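Local coordinates for acyl-CoA dehydrogenase domain protein Tcur3481 (Thermomonospora curvata, PDB 6WY9) that probably acts as an FAD-dependent acyl-CoA dehydrogenase and binds FAD, at residues E7-L12 with L71-E76. Sequence-based numbering, arbitrary orientation.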
loop_
_atom_site.group_PDB
_atom_site.type_symbol
_atom_site.label_atom_id
_atom_site.label_comp_id
_atom_site.label_asym_id
_atom_site.label_seq_id
_atom_site.Cartn_x
_atom_site.Cartn_y
_atom_site.Cartn_z
ATOM N N GLU B 7 -26.617 23.746 -13.280
ATOM C CA GLU B 7 -28.011 23.347 -13.121
ATOM C C GLU B 7 -28.434 22.372 -14.211
ATOM O O GLU B 7 -29.185 21.423 -13.946
ATOM C CB GLU B 7 -28.910 24.576 -13.129
ATOM C CG GLU B 7 -28.488 25.637 -12.136
ATOM C CD GLU B 7 -29.241 26.945 -12.327
ATOM O OE1 GLU B 7 -30.446 27.010 -11.983
ATOM O OE2 GLU B 7 -28.624 27.903 -12.835
ATOM N N GLU B 8 -27.964 22.587 -15.443
ATOM C CA GLU B 8 -28.230 21.637 -16.518
ATOM C C GLU B 8 -27.565 20.298 -16.238
ATOM O O GLU B 8 -28.152 19.243 -16.503
ATOM C CB GLU B 8 -27.748 22.190 -17.857
ATOM C CG GLU B 8 -28.192 23.623 -18.127
ATOM C CD GLU B 8 -27.533 24.224 -19.363
ATOM O OE1 GLU B 8 -27.525 23.563 -20.420
ATOM O OE2 GLU B 8 -27.023 25.364 -19.283
ATOM N N LEU B 9 -26.334 20.319 -15.717
ATOM C CA LEU B 9 -25.652 19.071 -15.378
ATOM C C LEU B 9 -26.334 18.356 -14.205
ATOM O O LEU B 9 -26.394 17.120 -14.178
ATOM C CB LEU B 9 -24.169 19.358 -15.095
ATOM C CG LEU B 9 -23.374 19.739 -16.363
ATOM C CD1 LEU B 9 -21.912 19.987 -16.082
ATOM C CD2 LEU B 9 -23.499 18.688 -17.449
ATOM N N THR B 10 -26.884 19.107 -13.254
ATOM C CA THR B 10 -27.694 18.498 -12.207
ATOM C C THR B 10 -28.958 17.865 -12.776
ATOM O O THR B 10 -29.294 16.718 -12.446
ATOM C CB THR B 10 -28.050 19.549 -11.159
ATOM O OG1 THR B 10 -26.852 19.981 -10.516
ATOM C CG2 THR B 10 -28.977 18.975 -10.131
ATOM N N GLU B 11 -29.691 18.601 -13.614
ATOM C CA GLU B 11 -30.837 18.006 -14.293
ATOM C C GLU B 11 -30.421 16.756 -15.064
ATOM O O GLU B 11 -31.089 15.715 -14.999
ATOM C CB GLU B 11 -31.490 19.030 -15.223
ATOM C CG GLU B 11 -31.860 20.325 -14.521
ATOM C CD GLU B 11 -32.629 21.301 -15.413
ATOM O OE1 GLU B 11 -33.090 20.895 -16.507
ATOM O OE2 GLU B 11 -32.776 22.478 -15.012
ATOM N N LEU B 12 -29.322 16.844 -15.812
ATOM C CA LEU B 12 -28.819 15.673 -16.524
ATOM C C LEU B 12 -28.657 14.493 -15.575
ATOM O O LEU B 12 -29.108 13.373 -15.845
ATOM C CB LEU B 12 -27.476 16.022 -17.174
ATOM C CG LEU B 12 -26.860 15.120 -18.239
ATOM C CD1 LEU B 12 -25.668 15.848 -18.804
ATOM C CD2 LEU B 12 -26.422 13.829 -17.645
ATOM N N LEU B 71 -20.851 14.339 -20.771
ATOM C CA LEU B 71 -20.570 12.927 -20.960
ATOM C C LEU B 71 -20.110 12.295 -19.646
ATOM O O LEU B 71 -20.601 11.231 -19.242
ATOM C CB LEU B 71 -19.512 12.735 -22.050
ATOM C CG LEU B 71 -19.128 11.252 -22.192
ATOM C CD1 LEU B 71 -20.359 10.364 -22.489
ATOM C CD2 LEU B 71 -17.981 11.049 -23.218
ATOM N N CYS B 72 -19.221 12.974 -18.932
ATOM C CA CYS B 72 -18.708 12.391 -17.689
ATOM C C CYS B 72 -19.800 12.285 -16.624
ATOM O O CYS B 72 -19.809 11.332 -15.833
ATOM C CB CYS B 72 -17.522 13.201 -17.194
ATOM S SG CYS B 72 -16.019 12.905 -18.242
ATOM N N VAL B 73 -20.730 13.246 -16.580
ATOM C CA VAL B 73 -21.830 13.158 -15.624
ATOM C C VAL B 73 -22.682 11.942 -15.940
ATOM O O VAL B 73 -23.030 11.156 -15.053
ATOM C CB VAL B 73 -22.655 14.467 -15.631
ATOM C CG1 VAL B 73 -23.954 14.335 -14.851
ATOM C CG2 VAL B 73 -21.838 15.588 -15.038
ATOM N N LEU B 74 -22.988 11.743 -17.226
ATOM C CA LEU B 74 -23.767 10.574 -17.626
ATOM C C LEU B 74 -23.024 9.265 -17.340
ATOM O O LEU B 74 -23.635 8.296 -16.873
ATOM C CB LEU B 74 -24.118 10.665 -19.109
ATOM C CG LEU B 74 -24.830 9.467 -19.733
ATOM C CD1 LEU B 74 -26.272 9.280 -19.167
ATOM C CD2 LEU B 74 -24.860 9.606 -21.268
ATOM N N LEU B 75 -21.719 9.198 -17.653
ATOM C CA LEU B 75 -20.961 7.965 -17.431
ATOM C C LEU B 75 -20.839 7.638 -15.949
ATOM O O LEU B 75 -20.763 6.456 -15.567
ATOM C CB LEU B 75 -19.548 8.075 -18.063
ATOM C CG LEU B 75 -19.565 8.123 -19.601
ATOM C CD1 LEU B 75 -18.143 8.199 -20.193
ATOM C CD2 LEU B 75 -20.378 6.927 -20.184
ATOM N N GLU B 76 -20.704 8.672 -15.114
ATOM C CA GLU B 76 -20.601 8.425 -13.692
ATOM C C GLU B 76 -21.900 7.822 -13.155
ATOM O O GLU B 76 -21.871 6.848 -12.384
ATOM C CB GLU B 76 -20.234 9.716 -12.953
ATOM C CG GLU B 76 -20.173 9.501 -11.453
ATOM C CD GLU B 76 -19.812 10.757 -10.646
ATOM O OE1 GLU B 76 -19.605 11.841 -11.232
ATOM O OE2 GLU B 76 -19.740 10.648 -9.400
#
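Val73 and Leu12 touch through one methyl each, CG1 of Val73 lying 3.8 Å from CD2 of Leu12. The two side chains meet at a slant. The same CG1 also rests 3.8 Å from the backbone O of Leu9, so this methyl packs against both a side chain and the main chain of 7-12. It gets there because it stands anti to the backbone N of Val73 (chi1 169°). The other methyl, CG2, looks to the tip of Leu9, with Leu9 CD2 4.3 Å away. Leu12 CD2 also touches the start of Leu74. It lies 4.0 Å from Leu74 N and 4.2 Å from Leu74 CB. All these cross-contacts are van der Waals packing.

The segments belong to helices 5-23 and 67-80, both in the all-helical N-terminal part of the acyl-CoA dehydrogenase fold. The axes of segments 7-12 and 71-76 come within 9.8 Å and run nearly parallel, crossing at -27°. Leu9 sits across from Val73, and Leu12 across from Leu74.

Further along helix 5-23, Gln13 continues the packing on Val73, while Ala16 and Phe20 meet Leu74. Leu52 and Val55 pack on Leu12 from a loop. Leu71 and Leu74 also touch Leu91 of helix 87-100, and Cys72 and Leu75 meet helix 215-248 at Ala229 and Ala226.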